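Local coordinates for endoglucanase (Uncultured bacterium, PDB 3X17), which probably hydrolyses internal beta-1,4-glucosidic bonds in cellulose and related beta-glucans, as an endoglucanase of glycoside hydrolase family 9, at residues P160-G165 and Q237-A242; G178-Y183 and R251-I256; V184-V189 and P541-N546; H245-L250 and R265-I270. All blocks are in the same frame, centred on the assembly; numbering follows the deposited sequence.

Contact 1 (P160-G165 and Q237-A242)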
# COMPACT_ATOMS: atom_id res chain seq x y z
N PRO A 160 -26.37 18.92 12.33
CA PRO A 160 -27.77 19.03 11.96
C PRO A 160 -28.60 17.76 12.19
O PRO A 160 -29.83 17.84 12.21
CB PRO A 160 -27.68 19.32 10.47
CG PRO A 160 -26.42 20.10 10.35
CD PRO A 160 -25.48 19.35 11.25
N PHE A 161 -27.97 16.59 12.20
CA PHE A 161 -28.76 15.36 12.25
C PHE A 161 -28.80 14.79 13.67
O PHE A 161 -29.79 14.22 14.08
CB PHE A 161 -28.24 14.31 11.24
CG PHE A 161 -28.47 14.71 9.83
CD1 PHE A 161 -29.66 14.39 9.19
CD2 PHE A 161 -27.61 15.63 9.22
CE1 PHE A 161 -29.94 14.86 7.93
CE2 PHE A 161 -27.87 16.10 7.94
CZ PHE A 161 -29.02 15.68 7.27
N TYR A 162 -27.69 14.94 14.39
CA TYR A 162 -27.46 14.24 15.63
C TYR A 162 -26.87 15.18 16.67
O TYR A 162 -25.90 15.91 16.39
CB TYR A 162 -26.48 13.09 15.41
CG TYR A 162 -26.84 12.14 14.30
CD1 TYR A 162 -27.96 11.30 14.40
CD2 TYR A 162 -25.99 11.97 13.21
CE1 TYR A 162 -28.28 10.41 13.37
CE2 TYR A 162 -26.29 11.09 12.19
CZ TYR A 162 -27.45 10.34 12.25
OH TYR A 162 -27.70 9.43 11.23
N ARG A 163 -27.35 15.06 17.90
CA ARG A 163 -26.68 15.70 19.02
C ARG A 163 -25.49 14.86 19.48
O ARG A 163 -25.52 13.62 19.37
CB ARG A 163 -27.67 15.93 20.17
CG ARG A 163 -28.87 16.83 19.77
CD ARG A 163 -28.45 18.29 19.67
NE ARG A 163 -29.44 19.13 18.98
CZ ARG A 163 -30.49 19.72 19.56
NH1 ARG A 163 -30.76 19.52 20.84
NH2 ARG A 163 -31.30 20.49 18.84
N ALA A 164 -24.44 15.53 19.96
CA ALA A 164 -23.33 14.85 20.60
C ALA A 164 -23.89 13.77 21.53
O ALA A 164 -24.80 14.02 22.32
CB ALA A 164 -22.43 15.87 21.42
N GLY A 165 -23.30 12.58 21.48
CA GLY A 165 -23.71 11.49 22.35
C GLY A 165 -24.68 10.52 21.69
O GLY A 165 -24.93 9.44 22.21
N GLN A 237 -21.68 7.86 6.59
CA GLN A 237 -22.28 8.90 5.80
C GLN A 237 -23.57 9.43 6.42
O GLN A 237 -24.49 8.70 6.74
CB GLN A 237 -22.51 8.48 4.33
CG GLN A 237 -22.79 9.68 3.40
CD GLN A 237 -23.16 9.27 1.96
OE1 GLN A 237 -23.72 8.19 1.73
NE2 GLN A 237 -22.87 10.16 0.99
N ARG A 238 -23.67 10.74 6.41
CA ARG A 238 -24.76 11.46 7.02
C ARG A 238 -25.78 11.69 5.90
O ARG A 238 -25.39 11.74 4.73
CB ARG A 238 -24.15 12.77 7.49
CG ARG A 238 -24.91 13.56 8.45
CD ARG A 238 -24.65 15.00 8.11
NE ARG A 238 -23.62 15.54 8.95
CZ ARG A 238 -23.13 16.77 8.84
NH1 ARG A 238 -23.42 17.54 7.79
NH2 ARG A 238 -22.32 17.20 9.78
N PRO A 239 -27.08 11.81 6.24
CA PRO A 239 -28.05 11.77 5.15
C PRO A 239 -27.90 12.90 4.14
O PRO A 239 -28.40 12.79 3.02
CB PRO A 239 -29.40 11.88 5.88
CG PRO A 239 -29.13 11.26 7.21
CD PRO A 239 -27.73 11.73 7.56
N ASP A 240 -27.22 13.98 4.51
CA ASP A 240 -27.02 15.03 3.52
C ASP A 240 -25.87 14.67 2.56
O ASP A 240 -25.67 15.35 1.56
CB ASP A 240 -26.86 16.42 4.17
CG ASP A 240 -25.63 16.52 5.08
OD1 ASP A 240 -25.01 15.48 5.36
OD2 ASP A 240 -25.36 17.63 5.57
N GLY A 241 -25.17 13.56 2.84
CA GLY A 241 -24.10 13.08 1.95
C GLY A 241 -22.72 13.33 2.48
O GLY A 241 -21.75 12.72 2.02
N ALA A 242 -22.61 14.13 3.54
CA ALA A 242 -21.31 14.35 4.17
C ALA A 242 -20.81 13.08 4.89
O ALA A 242 -21.60 12.26 5.32
CB ALA A 242 -21.37 15.55 5.15
O HOH W 1 -26.13 8.93 9.23
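Tyr162 and Gln237 are joined through a water molecule. The water lies 2.6 Å from Tyr162 OH, in the plane of the tyrosine ring. It donates a hydrogen bond to the backbone oxygen of Gln237. The rest of the contact is built round Phe161. Pro239 presses on one face of that ring as a CH-pi contact, its CD 3.8 Å from the ring centroid and 16° off the normal. Pro239 CB reaches Phe161 CE1 at 3.7 Å. The bent aliphatic part of Arg238 approaches the ring from another direction, with CG 3.5 Å from Phe161 CD2. Beyond it, the guanidinium bonds in its own plane to Asp240, NH1 to OD2 at 2.9 Å, using the syn lone pair of the carboxylate. Pro160 CD lies over one face of the guanidinium, 4.1 Å from Arg238 NH2. Asp159 adds a long, weak ion pair to the same NH2. Residues 238-241 form a type I turn, which places Arg238, Pro239 and Asp240 round the phenyl ring. Phe161 is exposed, so this is a surface contact between loops. The charges pair inside the 237-242 loop, and what crosses to Phe161 is dispersion and CH-pi contact, with one water bridge beside it.

Contact 2 (G178-Y183 and R251-I256)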
# COMPACT_ATOMS: atom_id res chain seq x y z
N GLY A 178 -1.77 -0.72 13.44
CA GLY A 178 -1.57 -1.43 14.69
C GLY A 178 -2.44 -0.96 15.86
O GLY A 178 -2.35 -1.50 16.97
N ASP A 179 -3.20 0.10 15.63
CA ASP A 179 -4.27 0.47 16.55
C ASP A 179 -5.58 -0.07 16.01
O ASP A 179 -5.61 -0.88 15.06
CB ASP A 179 -4.37 2.00 16.70
CG ASP A 179 -4.71 2.68 15.39
OD1 ASP A 179 -4.15 2.26 14.36
OD2 ASP A 179 -5.54 3.62 15.38
N TYR A 180 -6.68 0.40 16.60
CA TYR A 180 -8.00 -0.10 16.24
C TYR A 180 -8.91 1.01 15.76
O TYR A 180 -10.09 0.77 15.46
CB TYR A 180 -8.66 -0.83 17.43
CG TYR A 180 -7.87 -2.02 17.94
CD1 TYR A 180 -7.36 -2.98 17.06
CD2 TYR A 180 -7.65 -2.21 19.30
CE1 TYR A 180 -6.63 -4.07 17.51
CE2 TYR A 180 -6.96 -3.33 19.77
CZ TYR A 180 -6.45 -4.24 18.87
OH TYR A 180 -5.72 -5.34 19.33
N GLY A 181 -8.36 2.21 15.60
CA GLY A 181 -9.09 3.30 14.97
C GLY A 181 -9.49 2.98 13.54
O GLY A 181 -8.89 2.13 12.89
N LYS A 182 -10.59 3.56 13.09
CA LYS A 182 -11.06 3.36 11.73
C LYS A 182 -11.20 4.74 11.11
O LYS A 182 -11.68 5.66 11.74
CB LYS A 182 -12.40 2.64 11.74
CG LYS A 182 -12.39 1.33 12.58
CD LYS A 182 -13.67 0.52 12.41
CE LYS A 182 -14.90 1.29 12.88
NZ LYS A 182 -16.08 0.35 13.10
N TYR A 183 -10.61 4.92 9.94
CA TYR A 183 -10.39 6.29 9.47
C TYR A 183 -10.84 6.35 8.04
O TYR A 183 -10.40 5.56 7.23
CB TYR A 183 -8.91 6.61 9.52
CG TYR A 183 -8.27 6.49 10.86
CD1 TYR A 183 -7.73 5.28 11.27
CD2 TYR A 183 -8.03 7.63 11.64
CE1 TYR A 183 -7.02 5.17 12.43
CE2 TYR A 183 -7.29 7.54 12.82
CZ TYR A 183 -6.83 6.31 13.23
OH TYR A 183 -6.12 6.20 14.41
N ARG A 251 -8.84 7.58 24.05
CA ARG A 251 -7.51 7.13 24.48
C ARG A 251 -6.95 6.01 23.60
O ARG A 251 -7.70 5.19 23.06
CB ARG A 251 -7.56 6.67 25.95
CG ARG A 251 -7.88 7.82 26.95
CD ARG A 251 -8.15 7.32 28.37
NE ARG A 251 -9.23 6.33 28.43
CZ ARG A 251 -10.53 6.62 28.49
NH1 ARG A 251 -10.95 7.88 28.47
NH2 ARG A 251 -11.42 5.63 28.54
N TRP A 252 -5.63 6.02 23.44
CA TRP A 252 -4.92 4.93 22.79
C TRP A 252 -5.00 3.73 23.72
O TRP A 252 -4.60 3.83 24.88
CB TRP A 252 -3.45 5.29 22.58
CG TRP A 252 -3.22 6.41 21.58
CD1 TRP A 252 -2.99 7.72 21.86
CD2 TRP A 252 -3.16 6.28 20.15
NE1 TRP A 252 -2.79 8.42 20.70
CE2 TRP A 252 -2.92 7.57 19.63
CE3 TRP A 252 -3.27 5.20 19.27
CZ2 TRP A 252 -2.77 7.81 18.26
CZ3 TRP A 252 -3.15 5.44 17.89
CH2 TRP A 252 -2.88 6.74 17.41
N PRO A 253 -5.56 2.61 23.23
CA PRO A 253 -5.48 1.35 23.93
C PRO A 253 -4.03 0.96 24.18
O PRO A 253 -3.14 1.34 23.40
CB PRO A 253 -6.12 0.36 22.97
CG PRO A 253 -6.88 1.21 21.97
CD PRO A 253 -6.12 2.46 21.87
N GLY A 254 -3.80 0.16 25.21
CA GLY A 254 -2.51 -0.49 25.37
C GLY A 254 -2.34 -1.62 24.38
O GLY A 254 -3.16 -1.79 23.45
N MET A 255 -1.31 -2.43 24.60
CA MET A 255 -1.10 -3.62 23.80
C MET A 255 -2.05 -4.72 24.22
O MET A 255 -1.62 -5.72 24.77
CB MET A 255 0.35 -4.08 23.92
CG MET A 255 1.34 -3.13 23.24
SD MET A 255 1.23 -3.30 21.44
CE MET A 255 1.54 -1.60 20.94
N ILE A 256 -3.33 -4.56 23.91
CA ILE A 256 -4.33 -5.53 24.31
C ILE A 256 -5.11 -5.96 23.07
O ILE A 256 -5.06 -5.28 22.04
CB ILE A 256 -5.32 -4.91 25.33
CG1 ILE A 256 -6.29 -3.97 24.61
CG2 ILE A 256 -4.58 -4.24 26.49
CD1 ILE A 256 -6.87 -2.82 25.44
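This is a loop-to-loop contact with a single direct hydrogen bond between the segments, set beside the zinc site, where the Tyr180 ring meets the ring of the zinc ligand His175. The loop entering strand 182-183 meets the loop that links strands 243-249 and 265-271. Tyr180 makes the bond. Its OH donates to the backbone oxygen of Ile256 at 2.8 Å. The hydroxyl lies in the carbonyl plane on a lone pair, with a C=O...donor angle of 142°. Ile256 O in turn lies at the edge of the tyrosine ring. Pro253 CG sits more loosely against Tyr180 CD2, 4.4 Å away. Further along, the indole of Trp252 comes in edge-on. Its CZ3 is 3.8 Å from Asp179 CB, and the indole and carboxylate planes are 51° apart. The carboxylate of Asp179 is held from its own segment: Tyr183 OH donates to OD2 at 2.8 Å on the syn side, somewhat out of the carboxylate plane, and Gly181 N adds a weak bond. Asp179 closes an Asp-Ala-Gly-Asp run that begins at Asp176, the active-site signature of family 9, so the contact probably borders the cleft. Arg494 of helix 494-499 bonds to Gly178 O and Pro253 O, one from each loop. Lys182 pairs with Leu247 of strand 243-249, and Tyr183 is the N-cap of helix 184-200.

Contact 3 (V184-V189 and P541-N546)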
# COMPACT_ATOMS: atom_id res chain seq x y z
N VAL A 184 -11.73 7.28 7.72
CA VAL A 184 -12.27 7.32 6.38
C VAL A 184 -11.19 7.67 5.32
O VAL A 184 -11.28 7.24 4.15
CB VAL A 184 -13.43 8.32 6.27
CG1 VAL A 184 -13.67 8.65 4.78
CG2 VAL A 184 -14.69 7.71 6.86
N THR A 185 -10.15 8.37 5.75
CA THR A 185 -9.23 9.01 4.83
C THR A 185 -8.32 7.94 4.20
O THR A 185 -8.08 7.95 3.00
CB THR A 185 -8.40 10.12 5.55
OG1 THR A 185 -9.30 11.05 6.20
CG2 THR A 185 -7.51 10.89 4.57
N THR A 186 -7.96 6.94 5.00
CA THR A 186 -7.17 5.81 4.50
C THR A 186 -8.06 4.70 3.94
O THR A 186 -7.67 4.03 2.99
CB THR A 186 -6.28 5.21 5.63
OG1 THR A 186 -7.06 5.12 6.83
CG2 THR A 186 -5.03 6.07 5.89
N THR A 187 -9.21 4.47 4.57
CA THR A 187 -10.12 3.42 4.13
C THR A 187 -10.56 3.66 2.70
O THR A 187 -10.62 2.72 1.91
CB THR A 187 -11.39 3.29 5.03
OG1 THR A 187 -11.01 2.81 6.32
CG2 THR A 187 -12.41 2.24 4.44
N ALA A 188 -10.87 4.91 2.37
CA ALA A 188 -11.36 5.23 1.04
C ALA A 188 -10.27 5.08 -0.03
O ALA A 188 -10.49 4.39 -1.04
CB ALA A 188 -12.01 6.62 1.01
N VAL A 189 -9.05 5.54 0.24
CA VAL A 189 -7.99 5.40 -0.78
C VAL A 189 -7.52 3.96 -0.88
O VAL A 189 -6.98 3.54 -1.91
CB VAL A 189 -6.76 6.33 -0.54
CG1 VAL A 189 -7.18 7.78 -0.44
CG2 VAL A 189 -5.92 5.90 0.68
N PRO A 541 2.36 -1.55 10.57
CA PRO A 541 1.62 -1.73 9.33
C PRO A 541 0.47 -0.74 9.24
O PRO A 541 0.12 -0.13 10.24
CB PRO A 541 1.10 -3.16 9.43
CG PRO A 541 0.94 -3.39 10.89
CD PRO A 541 2.02 -2.58 11.57
N ALA A 542 -0.07 -0.54 8.04
CA ALA A 542 -1.30 0.22 7.86
C ALA A 542 -2.01 -0.24 6.59
O ALA A 542 -1.37 -0.76 5.65
CB ALA A 542 -0.99 1.73 7.80
N ILE A 543 -3.33 -0.03 6.55
CA ILE A 543 -4.13 -0.46 5.41
C ILE A 543 -3.69 0.25 4.11
O ILE A 543 -3.75 -0.34 3.03
CB ILE A 543 -5.65 -0.27 5.64
CG1 ILE A 543 -5.98 1.19 5.99
CG2 ILE A 543 -6.17 -1.25 6.71
CD1 ILE A 543 -7.48 1.52 6.00
N ASP A 544 -3.31 1.52 4.21
CA ASP A 544 -2.89 2.24 3.00
C ASP A 544 -1.47 1.84 2.53
O ASP A 544 -1.08 2.15 1.41
CB ASP A 544 -3.05 3.76 3.14
CG ASP A 544 -2.12 4.36 4.18
OD1 ASP A 544 -2.03 3.78 5.28
OD2 ASP A 544 -1.48 5.40 3.91
N TYR A 545 -0.74 1.09 3.34
CA TYR A 545 0.55 0.57 2.93
C TYR A 545 0.34 -0.68 2.09
O TYR A 545 0.99 -0.87 1.07
CB TYR A 545 1.42 0.21 4.13
CG TYR A 545 1.74 1.34 5.09
CD1 TYR A 545 1.49 2.69 4.76
CD2 TYR A 545 2.45 1.07 6.25
CE1 TYR A 545 1.88 3.72 5.63
CE2 TYR A 545 2.80 2.06 7.13
CZ TYR A 545 2.50 3.37 6.84
OH TYR A 545 2.95 4.33 7.72
N ASN A 546 -0.59 -1.52 2.53
CA ASN A 546 -0.91 -2.77 1.87
C ASN A 546 -1.57 -2.59 0.51
O ASN A 546 -1.55 -3.50 -0.33
CB ASN A 546 -1.74 -3.65 2.79
CG ASN A 546 -0.89 -4.69 3.50
OD1 ASN A 546 0.05 -4.33 4.19
ND2 ASN A 546 -1.09 -5.98 3.17
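Ile543 is the first residue of 541-546 to reach the helix 184-200. Its CG1 stands between the backbone N and the carbonyl carbon (chi1 56°), and the chain then runs on extended. This carries CD1 up to the opposite backbone, 3.7 Å from Thr187 N. The same methyl lies 3.7 Å from Thr186 OG1 and 3.8 Å from Thr187 OG1. Both hydroxyls have their bonds in other directions: Thr186 OG1 to Asp176 OD1, and Thr187 OG1 back to Tyr183 O. The Ile543 and Thr186 side chains meet at about a right angle. Asp544 comes next, opposite Thr186, with their CA atoms 5.8 Å apart. Here the methyl of Thr186 faces the carboxylate, CG2 lying 3.8 Å from Asp544 CG. Val189 CG2 touches Asp544 CB at 4.3 Å, one turn further along its helix. Beyond Asp544, the bond from Tyr545 N to Ala542 O belongs to the first, weakly bonded turn of this helix. The contact thus joins the N-terminal ends of helices 184-200 and 543-558 deep in the (alpha/alpha)6 barrel. All five touching residues are buried. What passes directly between them is methyl contact. Asp176 provides a polar link alongside, since it binds Thr186 by its side chain and Ile543 by its backbone. Thr186 meets the Asp544 carboxylate with a methyl and makes no hydrogen bond to it.

Contact 4 (H245-L250 and R265-I270)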
# COMPACT_ATOMS: atom_id res chain seq x y z
N HIS A 245 -15.18 11.69 9.72
CA HIS A 245 -13.77 11.62 9.42
C HIS A 245 -13.16 10.32 9.90
O HIS A 245 -12.32 9.73 9.24
CB HIS A 245 -13.04 12.79 10.07
CG HIS A 245 -11.56 12.74 9.93
ND1 HIS A 245 -10.93 12.70 8.70
CD2 HIS A 245 -10.58 12.89 10.85
CE1 HIS A 245 -9.62 12.79 8.88
NE2 HIS A 245 -9.38 12.86 10.18
N LYS A 246 -13.57 9.87 11.07
CA LYS A 246 -12.92 8.74 11.68
C LYS A 246 -13.69 8.38 12.95
O LYS A 246 -14.62 9.10 13.36
CB LYS A 246 -11.47 9.10 12.04
CG LYS A 246 -11.35 10.17 13.14
CD LYS A 246 -9.93 10.35 13.63
CE LYS A 246 -9.84 11.60 14.53
NZ LYS A 246 -8.52 11.68 15.25
N LEU A 247 -13.36 7.21 13.49
CA LEU A 247 -14.06 6.66 14.61
C LEU A 247 -13.03 6.05 15.53
O LEU A 247 -12.29 5.15 15.14
CB LEU A 247 -15.04 5.59 14.14
CG LEU A 247 -16.12 5.22 15.15
CD1 LEU A 247 -17.30 4.61 14.38
CD2 LEU A 247 -15.57 4.28 16.24
N ALA A 248 -12.97 6.53 16.76
CA ALA A 248 -11.92 6.04 17.66
C ALA A 248 -12.26 6.37 19.11
O ALA A 248 -13.19 7.12 19.36
CB ALA A 248 -10.55 6.63 17.28
N GLY A 249 -11.52 5.77 20.03
CA GLY A 249 -11.64 6.08 21.46
C GLY A 249 -10.98 7.41 21.75
O GLY A 249 -10.25 7.93 20.90
N LEU A 250 -11.26 7.98 22.92
CA LEU A 250 -10.55 9.17 23.40
C LEU A 250 -9.11 8.85 23.78
O LEU A 250 -8.25 9.72 23.79
CB LEU A 250 -11.29 9.80 24.60
CG LEU A 250 -12.73 10.27 24.32
CD1 LEU A 250 -13.44 10.73 25.59
CD2 LEU A 250 -12.75 11.38 23.27
N ARG A 265 -16.36 4.58 21.98
CA ARG A 265 -15.75 5.08 20.75
C ARG A 265 -16.65 6.10 20.07
O ARG A 265 -17.87 5.94 20.04
CB ARG A 265 -15.43 3.94 19.78
CG ARG A 265 -14.58 2.85 20.43
CD ARG A 265 -13.35 2.54 19.61
NE ARG A 265 -13.68 1.87 18.34
CZ ARG A 265 -12.74 1.44 17.51
NH1 ARG A 265 -11.46 1.62 17.83
NH2 ARG A 265 -13.05 0.78 16.41
N TYR A 266 -16.02 7.12 19.49
CA TYR A 266 -16.69 8.32 19.02
C TYR A 266 -16.52 8.51 17.52
O TYR A 266 -15.50 8.13 16.95
CB TYR A 266 -16.16 9.58 19.72
CG TYR A 266 -16.51 9.62 21.18
CD1 TYR A 266 -17.77 10.06 21.61
CD2 TYR A 266 -15.62 9.16 22.14
CE1 TYR A 266 -18.10 10.06 22.96
CE2 TYR A 266 -15.95 9.13 23.48
CZ TYR A 266 -17.18 9.60 23.89
OH TYR A 266 -17.48 9.55 25.23
N VAL A 267 -17.54 9.10 16.91
CA VAL A 267 -17.54 9.38 15.49
C VAL A 267 -17.22 10.85 15.35
O VAL A 267 -17.93 11.70 15.87
CB VAL A 267 -18.93 9.09 14.90
CG1 VAL A 267 -19.02 9.52 13.44
CG2 VAL A 267 -19.26 7.62 15.09
N TYR A 268 -16.05 11.14 14.78
CA TYR A 268 -15.55 12.50 14.69
C TYR A 268 -16.18 13.24 13.52
O TYR A 268 -16.83 12.63 12.67
CB TYR A 268 -14.03 12.47 14.59
CG TYR A 268 -13.35 12.05 15.89
CD1 TYR A 268 -13.41 10.74 16.33
CD2 TYR A 268 -12.83 13.01 16.75
CE1 TYR A 268 -12.85 10.36 17.52
CE2 TYR A 268 -12.26 12.64 17.95
CZ TYR A 268 -12.27 11.32 18.32
OH TYR A 268 -11.76 10.94 19.53
N ARG A 269 -15.97 14.56 13.46
CA ARG A 269 -16.78 15.44 12.64
C ARG A 269 -16.49 15.24 11.16
O ARG A 269 -15.41 14.77 10.79
CB ARG A 269 -16.48 16.89 13.01
CG ARG A 269 -15.08 17.34 12.55
CD ARG A 269 -14.76 18.74 13.00
NE ARG A 269 -14.81 18.85 14.45
CZ ARG A 269 -15.09 19.97 15.10
NH1 ARG A 269 -15.29 21.11 14.44
NH2 ARG A 269 -15.12 19.96 16.43
N ILE A 270 -17.45 15.59 10.31
CA ILE A 270 -17.28 15.43 8.88
C ILE A 270 -16.14 16.30 8.33
O ILE A 270 -15.77 17.33 8.91
CB ILE A 270 -18.55 15.75 8.09
CG1 ILE A 270 -18.97 17.21 8.29
CG2 ILE A 270 -19.69 14.79 8.49
CD1 ILE A 270 -18.78 18.12 7.07
O HOH W 2 -9.16 9.93 19.33
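Leu247 and Val267 meet on one face of the sheet, CD1 to CG2 at 3.7 Å. The other branch of Leu247, CD2, lies 3.6 Å from Arg265 CB. On the opposite face Ala248 and Tyr266 are neighbours. There Leu250 folds back against Tyr266, its CG 3.5 Å from Tyr266 CE2. The two segments are adjacent antiparallel strands, 243-249 and 265-271, connected by a long loop. They are the inner pair of a small four-stranded sheet edged by strands 154-155 and 182-183. Leu247 and Val267 form a non-hydrogen-bonded pair. Ala248 and Tyr266 form a hydrogen-bonded one: Tyr266 N to Ala248 O is 2.8 Å, the donor lying 39° out of the carbonyl plane, and the return bond from Ala248 N to Tyr266 O is 3.0 Å. Tyr268 N continues the ladder to Lys246 O at 2.9 Å. The Tyr268 ring has Ala248 O at its edge and Lys246 over one face. Extended beyond CG, the lysine chain lays CE on the ring and holds NZ 4.7 Å from its centroid, 9° off the normal, as a cation-pi pair. NZ also bonds to Ser328 OG, Asp324 O and Gly329 O. A water bridges Gly249 O and Tyr268 OH. At this same end Arg265, whose side chain is about 4 Å from the zinc, forms a salt bridge through NE with Asp152.

Overall arrangement
From the N terminus, the Ig-like domain takes no part, and all four contacts belong to the family 9 domain. Contact 1 closes a loop from 160-165 to 237-242. Contact 2 starts inside that loop and ends beyond it, so the two cross. Contact 3 starts there too but runs almost to the C terminus, crossing contacts 1 and 2. Contact 4 is a short closure, 245-250 to 265-270; it follows contact 1, crosses contact 2 and lies wholly within contact 3. Contact 4 is the shared neighbour: Ile270 packs on Arg238 and Ala242, Leu247 pairs with Lys182, and His245 with Val184. Surface loops, small sheet and barrel helices are thereby joined.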